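Local coordinates for protein agarase (Microbulbifer thermotolerans, PDB 3WZ1) that hydrolyses internal beta-1,4-galactosidic linkages of agarose through its family 16 glycoside hydrolase catalytic domain, releasing neoagarotetraose as the main product, at residues A3-V8 / S26-Y31; M104-K109 / D267-Y272; S117-L122 / I130-A135; F186-V191 / Y202-L207. One frame throughout, in Å; residues are numbered along the deposited sequence.

Interaction 1: residues A3-V8 / S26-Y31. With NA (sodium ion), chain B.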
# COMPACT_ATOMS: atom_id res chain seq x y z
N ALA A 3 -16.83 4.72 -13.65
CA ALA A 3 -15.59 4.62 -12.87
C ALA A 3 -14.55 3.84 -13.64
O ALA A 3 -14.86 2.99 -14.49
CB ALA A 3 -15.83 3.96 -11.52
N ASP A 4 -13.28 4.11 -13.34
CA ASP A 4 -12.20 3.43 -14.03
C ASP A 4 -12.21 1.92 -13.86
O ASP A 4 -11.71 1.22 -14.71
CB ASP A 4 -10.84 3.97 -13.60
CG ASP A 4 -10.56 5.37 -14.12
OD1 ASP A 4 -11.17 5.81 -15.12
OD2 ASP A 4 -9.68 6.05 -13.52
N TRP A 5 -12.77 1.43 -12.75
CA TRP A 5 -12.84 -0.02 -12.45
C TRP A 5 -14.13 -0.68 -12.96
O TRP A 5 -14.38 -1.84 -12.65
CB TRP A 5 -12.73 -0.26 -10.93
CG TRP A 5 -13.74 0.51 -10.15
CD1 TRP A 5 -15.09 0.28 -10.10
CD2 TRP A 5 -13.51 1.65 -9.31
NE1 TRP A 5 -15.70 1.22 -9.33
CE2 TRP A 5 -14.75 2.06 -8.81
CE3 TRP A 5 -12.35 2.37 -8.93
CZ2 TRP A 5 -14.89 3.17 -7.97
CZ3 TRP A 5 -12.50 3.46 -8.09
CH2 TRP A 5 -13.75 3.85 -7.62
N ASP A 6 -14.95 0.04 -13.72
CA ASP A 6 -16.22 -0.52 -14.20
C ASP A 6 -15.93 -1.75 -15.04
O ASP A 6 -15.11 -1.72 -15.97
CB ASP A 6 -17.02 0.49 -15.04
CG ASP A 6 -17.77 1.54 -14.20
OD1 ASP A 6 -17.86 1.48 -12.95
OD2 ASP A 6 -18.28 2.50 -14.83
N GLY A 7 -16.60 -2.85 -14.70
CA GLY A 7 -16.41 -4.12 -15.40
C GLY A 7 -15.29 -4.97 -14.89
O GLY A 7 -15.13 -6.11 -15.34
N VAL A 8 -14.49 -4.46 -13.95
CA VAL A 8 -13.38 -5.22 -13.39
C VAL A 8 -13.88 -5.93 -12.14
O VAL A 8 -14.13 -5.30 -11.11
CB VAL A 8 -12.14 -4.33 -13.10
CG1 VAL A 8 -10.97 -5.14 -12.56
CG2 VAL A 8 -11.77 -3.51 -14.34
N SER A 26 -13.65 4.66 -2.02
CA SER A 26 -13.13 4.30 -3.35
C SER A 26 -12.97 5.56 -4.21
O SER A 26 -13.86 6.42 -4.22
CB SER A 26 -14.06 3.31 -4.04
OG SER A 26 -14.31 2.19 -3.19
N ASP A 27 -11.84 5.65 -4.89
CA ASP A 27 -11.42 6.86 -5.60
C ASP A 27 -10.65 6.43 -6.85
O ASP A 27 -9.67 5.73 -6.73
CB ASP A 27 -10.59 7.78 -4.69
CG ASP A 27 -10.48 9.22 -5.20
OD1 ASP A 27 -10.81 9.46 -6.38
OD2 ASP A 27 -10.03 10.10 -4.42
N ASP A 28 -11.11 6.86 -8.03
CA ASP A 28 -10.37 6.64 -9.27
C ASP A 28 -9.61 7.87 -9.77
O ASP A 28 -9.08 7.87 -10.87
CB ASP A 28 -11.25 6.00 -10.36
CG ASP A 28 -12.39 6.88 -10.80
OD1 ASP A 28 -12.59 7.98 -10.22
OD2 ASP A 28 -13.11 6.46 -11.75
N PHE A 29 -9.55 8.92 -8.95
CA PHE A 29 -8.60 10.01 -9.15
C PHE A 29 -8.78 10.75 -10.47
O PHE A 29 -7.82 11.21 -11.08
CB PHE A 29 -7.16 9.49 -8.97
CG PHE A 29 -6.90 8.95 -7.58
CD1 PHE A 29 -6.95 9.78 -6.48
CD2 PHE A 29 -6.64 7.59 -7.38
CE1 PHE A 29 -6.76 9.29 -5.22
CE2 PHE A 29 -6.45 7.09 -6.11
CZ PHE A 29 -6.50 7.95 -5.03
N ASN A 30 -10.03 10.89 -10.88
CA ASN A 30 -10.36 11.65 -12.08
C ASN A 30 -10.75 13.08 -11.73
O ASN A 30 -11.88 13.55 -11.93
CB ASN A 30 -11.42 10.92 -12.90
CG ASN A 30 -10.87 9.70 -13.57
OD1 ASN A 30 -11.32 8.59 -13.32
ND2 ASN A 30 -9.87 9.89 -14.40
N TYR A 31 -9.77 13.77 -11.17
CA TYR A 31 -9.89 15.19 -10.83
C TYR A 31 -8.49 15.77 -10.76
O TYR A 31 -7.50 15.02 -10.77
CB TYR A 31 -10.63 15.41 -9.51
CG TYR A 31 -10.12 14.60 -8.32
CD1 TYR A 31 -10.61 13.32 -8.07
CD2 TYR A 31 -9.19 15.14 -7.44
CE1 TYR A 31 -10.15 12.59 -7.00
CE2 TYR A 31 -8.74 14.43 -6.35
CZ TYR A 31 -9.21 13.15 -6.13
OH TYR A 31 -8.77 12.43 -5.03
NA NA B . -7.81 6.64 -12.38
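Asp4 and Asp28 meet at about a right angle, their carboxylate planes 49° apart, and each uses a different part of itself to reach the other segment. Asp4 sends OD2 to the sodium ion at 2.3 Å, and the backbone O of Asp28 binds the same ion, also at 2.3 Å, so the metal is shared between a side chain of one loop and the main chain of the other. In return the carboxylate of Asp28 reaches back: its OD2 accepts the backbone N-H of Asp4 at 2.8 Å through the anti lone pair. That reach depends on the first torsion of Asp28, whose CG sits between the backbone N and the carbonyl carbon (chi1 64°). The two carboxylates remain close, with Asp4 OD1 3.9 Å from Asp28 OD2, a crowding of like charges that the sodium ion probably eases. Trp5 supplies the apolar half. The far end of its six-membered ring lies against segment 26-31, CH2 at 3.6 Å from Ser26 CB and CZ3 at 3.6 Å from Asp28 CB, while the carbonyl carbon of Asp27 lies at the ring edge and Ala3 CB lies over one face, toward the rim. Within 26-31, Asp27 OD1 accepts the backbone N-H of Phe29, an Asx turn. Gly72 and Asp267 contribute further ligands, and the whole is a sodium site pinning the N-terminal loop of the GH16 beta-jelly roll, away from the predicted catalytic residues.

Interaction 2: residues M104-K109 / D267-Y272. With NA (sodium ion), chain B.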
# COMPACT_ATOMS: atom_id res chain seq x y z
N MET A 104 -10.02 -4.70 -0.36
CA MET A 104 -9.28 -3.45 -0.53
C MET A 104 -8.28 -3.63 -1.66
O MET A 104 -7.45 -4.53 -1.58
CB MET A 104 -8.52 -3.13 0.77
CG MET A 104 -9.37 -3.30 2.01
SD MET A 104 -8.50 -2.93 3.58
CE MET A 104 -7.28 -4.22 3.61
N GLU A 105 -8.36 -2.79 -2.70
CA GLU A 105 -7.59 -3.02 -3.92
C GLU A 105 -7.07 -1.74 -4.52
O GLU A 105 -7.79 -0.73 -4.55
CB GLU A 105 -8.47 -3.75 -4.93
CG GLU A 105 -7.75 -4.24 -6.18
CD GLU A 105 -8.74 -4.61 -7.24
OE1 GLU A 105 -9.24 -3.68 -7.92
OE2 GLU A 105 -8.96 -5.80 -7.39
N ALA A 106 -5.84 -1.77 -5.04
CA ALA A 106 -5.31 -0.66 -5.81
C ALA A 106 -4.87 -1.15 -7.18
O ALA A 106 -4.40 -2.27 -7.31
CB ALA A 106 -4.12 -0.03 -5.13
N ARG A 107 -5.02 -0.27 -8.17
CA ARG A 107 -4.39 -0.49 -9.47
C ARG A 107 -3.31 0.56 -9.60
O ARG A 107 -3.57 1.76 -9.51
CB ARG A 107 -5.41 -0.37 -10.61
CG ARG A 107 -4.79 -0.53 -12.00
CD ARG A 107 -5.82 -0.55 -13.11
NE ARG A 107 -5.18 -1.00 -14.35
CZ ARG A 107 -4.86 -0.22 -15.39
NH1 ARG A 107 -5.12 1.08 -15.40
NH2 ARG A 107 -4.28 -0.76 -16.44
N ALA A 108 -2.07 0.09 -9.75
CA ALA A 108 -0.91 0.99 -9.57
C ALA A 108 0.30 0.54 -10.33
O ALA A 108 0.42 -0.63 -10.70
CB ALA A 108 -0.57 1.11 -8.09
N LYS A 109 1.19 1.51 -10.59
CA LYS A 109 2.47 1.28 -11.28
C LYS A 109 3.57 1.72 -10.34
O LYS A 109 3.71 2.91 -10.07
CB LYS A 109 2.53 2.06 -12.59
CG LYS A 109 3.74 1.74 -13.45
CD LYS A 109 3.65 2.46 -14.77
CE LYS A 109 4.88 2.22 -15.64
NZ LYS A 109 4.90 3.23 -16.74
N ASP A 267 -3.79 4.42 -10.30
CA ASP A 267 -4.99 4.64 -11.12
C ASP A 267 -6.25 4.67 -10.27
O ASP A 267 -7.16 5.48 -10.48
CB ASP A 267 -5.10 3.56 -12.21
CG ASP A 267 -6.10 3.90 -13.28
OD1 ASP A 267 -6.37 5.09 -13.53
OD2 ASP A 267 -6.63 2.95 -13.90
N TRP A 268 -6.33 3.76 -9.29
CA TRP A 268 -7.49 3.71 -8.40
C TRP A 268 -7.18 3.00 -7.10
O TRP A 268 -6.29 2.14 -7.05
CB TRP A 268 -8.72 3.05 -9.06
CG TRP A 268 -8.74 1.49 -9.17
CD1 TRP A 268 -8.71 0.54 -8.15
CD2 TRP A 268 -8.92 0.74 -10.37
NE1 TRP A 268 -8.81 -0.72 -8.66
CE2 TRP A 268 -8.93 -0.61 -10.03
CE3 TRP A 268 -9.02 1.11 -11.72
CZ2 TRP A 268 -9.07 -1.60 -10.98
CZ3 TRP A 268 -9.17 0.15 -12.64
CH2 TRP A 268 -9.18 -1.21 -12.28
N VAL A 269 -7.93 3.37 -6.08
CA VAL A 269 -8.11 2.53 -4.89
C VAL A 269 -9.61 2.31 -4.74
O VAL A 269 -10.40 3.24 -4.90
CB VAL A 269 -7.47 3.12 -3.62
CG1 VAL A 269 -5.95 3.22 -3.77
CG2 VAL A 269 -8.06 4.48 -3.25
N ARG A 270 -10.00 1.07 -4.47
CA ARG A 270 -11.40 0.77 -4.29
C ARG A 270 -11.56 -0.24 -3.17
O ARG A 270 -10.67 -1.07 -2.90
CB ARG A 270 -12.04 0.29 -5.60
CG ARG A 270 -11.59 -1.06 -6.11
CD ARG A 270 -12.27 -1.41 -7.45
NE ARG A 270 -11.85 -2.73 -7.91
CZ ARG A 270 -12.53 -3.51 -8.75
NH1 ARG A 270 -13.74 -3.16 -9.18
NH2 ARG A 270 -11.99 -4.66 -9.14
N PHE A 271 -12.73 -0.18 -2.55
CA PHE A 271 -13.01 -0.93 -1.36
C PHE A 271 -14.43 -1.43 -1.45
O PHE A 271 -15.31 -0.65 -1.83
CB PHE A 271 -12.84 -0.04 -0.12
CG PHE A 271 -11.56 0.75 -0.11
CD1 PHE A 271 -11.51 1.98 -0.72
CD2 PHE A 271 -10.42 0.26 0.49
CE1 PHE A 271 -10.32 2.71 -0.75
CE2 PHE A 271 -9.24 0.98 0.47
CZ PHE A 271 -9.20 2.20 -0.14
N TYR A 272 -14.66 -2.69 -1.10
CA TYR A 272 -16.03 -3.24 -1.12
C TYR A 272 -16.34 -3.97 0.17
O TYR A 272 -15.48 -4.65 0.74
CB TYR A 272 -16.22 -4.23 -2.29
CG TYR A 272 -16.12 -3.63 -3.68
CD1 TYR A 272 -14.89 -3.45 -4.28
CD2 TYR A 272 -17.26 -3.22 -4.38
CE1 TYR A 272 -14.78 -2.89 -5.54
CE2 TYR A 272 -17.15 -2.65 -5.64
CZ TYR A 272 -15.91 -2.50 -6.22
OH TYR A 272 -15.81 -1.93 -7.49
NA NA B . -7.81 6.64 -12.38
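Strands 104-109 and 268-272 run antiparallel, their axes 4.8 Å apart and their directions 168° from each other, with a classic beta bulge where Asp267 and Trp268 both face Arg107. On the face carrying Glu105, Arg107, Trp268 and Arg270 the side chains form a polar network. Glu105 extends alongside Arg270, pointing the same way, and its OE1 takes two full hydrogen bonds, one from Arg270 NE at 2.8 Å, arriving from above the carboxylate plane, the other from Trp268 NE1 at 3.1 Å, on the anti lone pair, and a weak third from Arg270 NH2. The oxygen lies close to the plane of both donor groups, which helps fix the rotation of indole and guanidinium alike. Glu105 OE2 turns instead to a hydrogen bond with Tyr103 OH and a salt bridge with Arg188 NH1. Arg107, with CG anti to N (chi1 177°) and the chain straight as far as NE, runs across the indole: CB lies over the ring face, and Arg107 CD is 3.7 Å from the centroid of the Trp268 six-membered ring, a CH-pi contact. Beyond it, Arg107 NH1 forms a salt bridge with Asp267 OD2 at 2.8 Å. The other carboxylate oxygen of Asp267, OD1, and its backbone O bind the sodium ion at 2.4 Å and 2.3 Å, so one aspartate links the bulge to the metal. The opposite face is apolar, Met104 beside Phe271 and Ala106 beside Val269. It packs on Phe119 and Phe121 of strand 116-123, while strand 187-195 pairs with the other edge of strand 102-109.

Interaction 3: residues S117-L122 / I130-A135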
# COMPACT_ATOMS: atom_id res chain seq x y z
N SER A 117 7.12 1.26 -2.87
CA SER A 117 5.85 1.80 -3.35
C SER A 117 4.77 1.04 -2.59
O SER A 117 4.72 -0.20 -2.65
CB SER A 117 5.68 1.62 -4.87
OG SER A 117 6.67 2.32 -5.61
N ASP A 118 3.93 1.77 -1.85
CA ASP A 118 3.04 1.15 -0.86
C ASP A 118 1.56 1.52 -1.01
O ASP A 118 1.21 2.67 -1.30
CB ASP A 118 3.44 1.53 0.57
CG ASP A 118 4.89 1.20 0.89
OD1 ASP A 118 5.34 0.10 0.51
OD2 ASP A 118 5.56 2.03 1.58
N PHE A 119 0.71 0.52 -0.76
CA PHE A 119 -0.73 0.68 -0.54
C PHE A 119 -1.01 -0.21 0.64
O PHE A 119 -0.87 -1.44 0.54
CB PHE A 119 -1.54 0.27 -1.77
CG PHE A 119 -3.04 0.20 -1.54
CD1 PHE A 119 -3.76 1.30 -1.07
CD2 PHE A 119 -3.72 -0.97 -1.85
CE1 PHE A 119 -5.15 1.21 -0.91
CE2 PHE A 119 -5.10 -1.06 -1.68
CZ PHE A 119 -5.81 0.03 -1.24
N TRP A 120 -1.31 0.40 1.78
CA TRP A 120 -1.29 -0.35 3.02
C TRP A 120 -2.24 0.27 4.06
O TRP A 120 -2.85 1.30 3.81
CB TRP A 120 0.13 -0.46 3.56
CG TRP A 120 0.77 0.83 3.94
CD1 TRP A 120 1.08 1.88 3.13
CD2 TRP A 120 1.24 1.19 5.25
NE1 TRP A 120 1.72 2.86 3.84
CE2 TRP A 120 1.81 2.47 5.15
CE3 TRP A 120 1.22 0.56 6.48
CZ2 TRP A 120 2.37 3.13 6.24
CZ3 TRP A 120 1.76 1.22 7.58
CH2 TRP A 120 2.33 2.49 7.45
N PHE A 121 -2.34 -0.43 5.19
CA PHE A 121 -3.35 -0.17 6.20
C PHE A 121 -2.76 -0.25 7.58
O PHE A 121 -1.97 -1.12 7.86
CB PHE A 121 -4.49 -1.20 6.04
CG PHE A 121 -5.19 -1.03 4.73
CD1 PHE A 121 -6.28 -0.16 4.63
CD2 PHE A 121 -4.65 -1.57 3.58
CE1 PHE A 121 -6.84 0.12 3.39
CE2 PHE A 121 -5.20 -1.29 2.35
CZ PHE A 121 -6.29 -0.45 2.26
N LEU A 122 -3.13 0.70 8.42
CA LEU A 122 -2.58 0.77 9.78
C LEU A 122 -3.62 1.27 10.76
O LEU A 122 -4.35 2.21 10.48
CB LEU A 122 -1.37 1.72 9.81
CG LEU A 122 -0.54 1.77 11.09
CD1 LEU A 122 0.12 0.42 11.37
CD2 LEU A 122 0.50 2.87 10.96
N ILE A 130 -1.84 -4.11 7.62
CA ILE A 130 -1.97 -5.00 6.46
C ILE A 130 -1.33 -4.31 5.26
O ILE A 130 -1.66 -3.16 4.97
CB ILE A 130 -3.43 -5.34 6.16
CG1 ILE A 130 -4.04 -6.10 7.35
CG2 ILE A 130 -3.58 -6.17 4.89
CD1 ILE A 130 -5.55 -6.23 7.34
N ASP A 131 -0.39 -5.00 4.60
CA ASP A 131 0.30 -4.48 3.40
C ASP A 131 -0.21 -5.12 2.12
O ASP A 131 0.07 -6.32 1.86
CB ASP A 131 1.78 -4.75 3.53
CG ASP A 131 2.33 -4.25 4.81
OD1 ASP A 131 2.22 -3.01 5.01
OD2 ASP A 131 2.81 -5.07 5.62
N VAL A 132 -0.87 -4.32 1.29
CA VAL A 132 -1.48 -4.81 0.06
C VAL A 132 -0.47 -4.69 -1.08
O VAL A 132 -0.00 -5.70 -1.61
CB VAL A 132 -2.82 -4.10 -0.25
CG1 VAL A 132 -3.43 -4.61 -1.54
CG2 VAL A 132 -3.80 -4.29 0.91
N ILE A 133 -0.10 -3.45 -1.46
CA ILE A 133 1.10 -3.23 -2.29
C ILE A 133 2.25 -2.80 -1.39
O ILE A 133 2.15 -1.80 -0.65
CB ILE A 133 0.90 -2.21 -3.44
CG1 ILE A 133 -0.22 -2.64 -4.38
CG2 ILE A 133 2.21 -1.98 -4.19
CD1 ILE A 133 -0.50 -1.68 -5.50
N GLU A 134 3.32 -3.58 -1.42
CA GLU A 134 4.62 -3.16 -0.88
C GLU A 134 5.65 -3.81 -1.78
O GLU A 134 5.80 -5.03 -1.78
CB GLU A 134 4.81 -3.60 0.57
CG GLU A 134 6.17 -3.20 1.13
CD GLU A 134 6.29 -3.43 2.61
OE1 GLU A 134 6.34 -4.60 3.06
OE2 GLU A 134 6.29 -2.43 3.36
N ALA A 135 6.33 -2.99 -2.57
CA ALA A 135 7.20 -3.54 -3.58
C ALA A 135 8.21 -2.51 -4.01
O ALA A 135 8.00 -1.30 -3.82
CB ALA A 135 6.37 -3.99 -4.76
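Phe119 and Val132 lie side by side, pointing the same way, with the ring atom CD2 of Phe119 3.6 Å from Val132 CB. The other branch of the valine, CG2, meets the edge of the Phe121 ring at CE2, 3.6 Å away, so a single side chain touches two aromatic rings. With CG1 anti to the backbone N (chi1 179°), Val132 turns that methyl to Phe119 and CG2 to Phe121. What presents the valine is a classic beta bulge, in which Val132 and Ile133 both face Phe119. Phe119 O accepts both amides, Val132 N at 3.0 Å and Ile133 N at 2.9 Å. Regular antiparallel pairing resumes beyond the bulge on either side. On the reverse face Asp118 and Glu134 run alongside each other, carboxylate planes 68° apart, with Asp118 OD1 3.5 Å from Glu134 CG. His151 and Gln241 hold the two oxygens of Glu134. Asp131 joins this face, close to Glu129. Glu129 and Glu134 are the predicted nucleophile and proton donor, and the bulge between them is characteristic of the GH16 members whose catalytic strand carries E-x-D-x-x-E, here EIDVIE.

Interaction 4: residues F186-V191 / Y202-L207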
# COMPACT_ATOMS: atom_id res chain seq x y z
N PHE A 186 0.69 -0.95 -15.05
CA PHE A 186 -0.29 -0.96 -13.97
C PHE A 186 -0.76 -2.39 -13.67
O PHE A 186 -1.07 -3.15 -14.59
CB PHE A 186 -1.47 -0.06 -14.27
CG PHE A 186 -1.14 1.39 -14.18
CD1 PHE A 186 -0.54 2.04 -15.24
CD2 PHE A 186 -1.39 2.09 -13.02
CE1 PHE A 186 -0.22 3.38 -15.15
CE2 PHE A 186 -1.07 3.44 -12.93
CZ PHE A 186 -0.48 4.08 -14.00
N HIS A 187 -0.79 -2.74 -12.40
CA HIS A 187 -1.30 -4.04 -11.96
C HIS A 187 -2.27 -3.80 -10.84
O HIS A 187 -2.20 -2.76 -10.16
CB HIS A 187 -0.17 -4.92 -11.44
CG HIS A 187 0.74 -5.38 -12.52
ND1 HIS A 187 0.50 -6.53 -13.25
CD2 HIS A 187 1.86 -4.83 -13.04
CE1 HIS A 187 1.44 -6.66 -14.16
NE2 HIS A 187 2.29 -5.66 -14.05
N ARG A 188 -3.18 -4.74 -10.62
CA ARG A 188 -4.09 -4.55 -9.51
C ARG A 188 -3.79 -5.55 -8.43
O ARG A 188 -3.54 -6.73 -8.71
CB ARG A 188 -5.56 -4.52 -9.94
CG ARG A 188 -6.14 -5.80 -10.38
CD ARG A 188 -7.62 -5.55 -10.68
NE ARG A 188 -8.22 -6.72 -11.29
CZ ARG A 188 -9.24 -7.43 -10.83
NH1 ARG A 188 -9.82 -7.15 -9.67
NH2 ARG A 188 -9.70 -8.44 -11.57
N VAL A 189 -3.71 -5.07 -7.21
CA VAL A 189 -3.37 -5.91 -6.08
C VAL A 189 -4.42 -5.64 -5.02
O VAL A 189 -4.68 -4.49 -4.68
CB VAL A 189 -1.96 -5.64 -5.54
CG1 VAL A 189 -1.59 -6.62 -4.46
CG2 VAL A 189 -0.96 -5.72 -6.68
N GLY A 190 -5.04 -6.70 -4.52
CA GLY A 190 -6.07 -6.55 -3.52
C GLY A 190 -5.95 -7.54 -2.38
O GLY A 190 -5.33 -8.59 -2.50
N VAL A 191 -6.51 -7.17 -1.23
CA VAL A 191 -6.65 -8.11 -0.12
C VAL A 191 -8.10 -8.17 0.32
O VAL A 191 -8.79 -7.14 0.43
CB VAL A 191 -5.74 -7.73 1.08
CG1 VAL A 191 -6.01 -8.61 2.31
CG2 VAL A 191 -4.29 -7.85 0.70
N TYR A 202 -4.81 -11.05 -3.80
CA TYR A 202 -5.16 -11.20 -5.21
C TYR A 202 -4.31 -10.29 -6.08
O TYR A 202 -4.17 -9.10 -5.79
CB TYR A 202 -6.63 -10.87 -5.42
CG TYR A 202 -7.59 -11.78 -4.68
CD1 TYR A 202 -7.89 -11.57 -3.35
CD2 TYR A 202 -8.22 -12.81 -5.35
CE1 TYR A 202 -8.78 -12.39 -2.68
CE2 TYR A 202 -9.12 -13.63 -4.71
CZ TYR A 202 -9.39 -13.42 -3.36
OH TYR A 202 -10.28 -14.25 -2.72
N VAL A 203 -3.73 -10.85 -7.15
CA VAL A 203 -2.93 -10.08 -8.09
C VAL A 203 -3.57 -10.21 -9.46
O VAL A 203 -3.77 -11.33 -9.95
CB VAL A 203 -1.47 -10.56 -8.11
CG1 VAL A 203 -0.67 -9.84 -9.19
CG2 VAL A 203 -0.80 -10.36 -6.75
N ASP A 204 -3.95 -9.09 -10.07
CA ASP A 204 -4.57 -9.09 -11.39
C ASP A 204 -5.73 -10.09 -11.49
O ASP A 204 -5.87 -10.83 -12.48
CB ASP A 204 -3.50 -9.31 -12.46
CG ASP A 204 -2.48 -8.18 -12.51
OD1 ASP A 204 -2.90 -7.05 -12.29
OD2 ASP A 204 -1.29 -8.45 -12.81
N GLY A 205 -6.55 -10.11 -10.43
CA GLY A 205 -7.78 -10.86 -10.41
C GLY A 205 -7.67 -12.30 -9.96
O GLY A 205 -8.68 -13.00 -9.97
N LYS A 206 -6.49 -12.73 -9.56
CA LYS A 206 -6.28 -14.14 -9.19
C LYS A 206 -5.82 -14.27 -7.76
O LYS A 206 -4.95 -13.51 -7.32
CB LYS A 206 -5.26 -14.78 -10.12
CG LYS A 206 -5.67 -14.78 -11.59
CD LYS A 206 -6.95 -15.59 -11.82
CE LYS A 206 -7.34 -15.65 -13.29
NZ LYS A 206 -6.19 -16.01 -14.16
N LEU A 207 -6.39 -15.22 -7.04
CA LEU A 207 -5.93 -15.53 -5.68
C LEU A 207 -4.53 -16.09 -5.76
O LEU A 207 -4.32 -17.12 -6.43
CB LEU A 207 -6.86 -16.55 -5.02
CG LEU A 207 -6.46 -17.02 -3.62
CD1 LEU A 207 -6.59 -15.89 -2.63
CD2 LEU A 207 -7.34 -18.18 -3.18
O HOH W 1 -6.49 -8.33 -7.99
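Asp204 takes part in the hairpin pairing with its side chain as well as its backbone, and each carboxylate oxygen has its own partner on the opposing strand. Asp204 OD1 accepts the backbone N-H of Arg188 at 2.9 Å, nearly in line with its C-O bond, where a main-chain oxygen would ordinarily serve. Asp204 OD2 receives ND1 of His187 at 2.7 Å on its syn lone pair; this N-H...O angle is 168°, and the oxygen lies in the imidazole plane although ring and carboxylate planes are 36° apart. With CG beside its own backbone N (chi1 -64°), the carboxylate turns back toward segment 186-191, although CB points away from it. The backbone joins in too, Asp204 N bonding to Arg188 O at 2.8 Å. Farther along, Gly190 and Tyr202 exchange a pair of backbone bonds, and the edge of the tyrosine ring lies by Gly190 O. Arg188 extends beside the type I' turn from Val203 to Lys206. One face of its guanidinium lies over Gly205, Arg188 NH2 being 3.3 Å from Gly205 CA, and its NH1 goes on to Glu105 and Pro9. A water accepts from Gly205 N at 3.0 Å. Two bonds that grip both oxygens leave the Asp204 carboxylate little freedom to rotate, and its negative charge, so close to ND1, would probably favour a protonated His187 imidazole.

How the interactions relate
Read from the N terminus, interaction 1 comes first, closing a short loop in which strand 18-22 lies between its two segments. Interaction 2 opens at 104-109 and closes only near the C-terminal end, at 267-272, so its long loop encloses interactions 3 and 4, two hairpin contacts that follow each other without crossing. Interactions 1 and 2 share the sodium ion and meet where Asp27 pairs with Val269. Strand 102-109 stands between strands 187-195 and 264-276, tying interaction 4 to interaction 2. Interaction 3 packs across the jelly-roll interior, Phe119 against Ala106 and Val269, and Val132 against Val191.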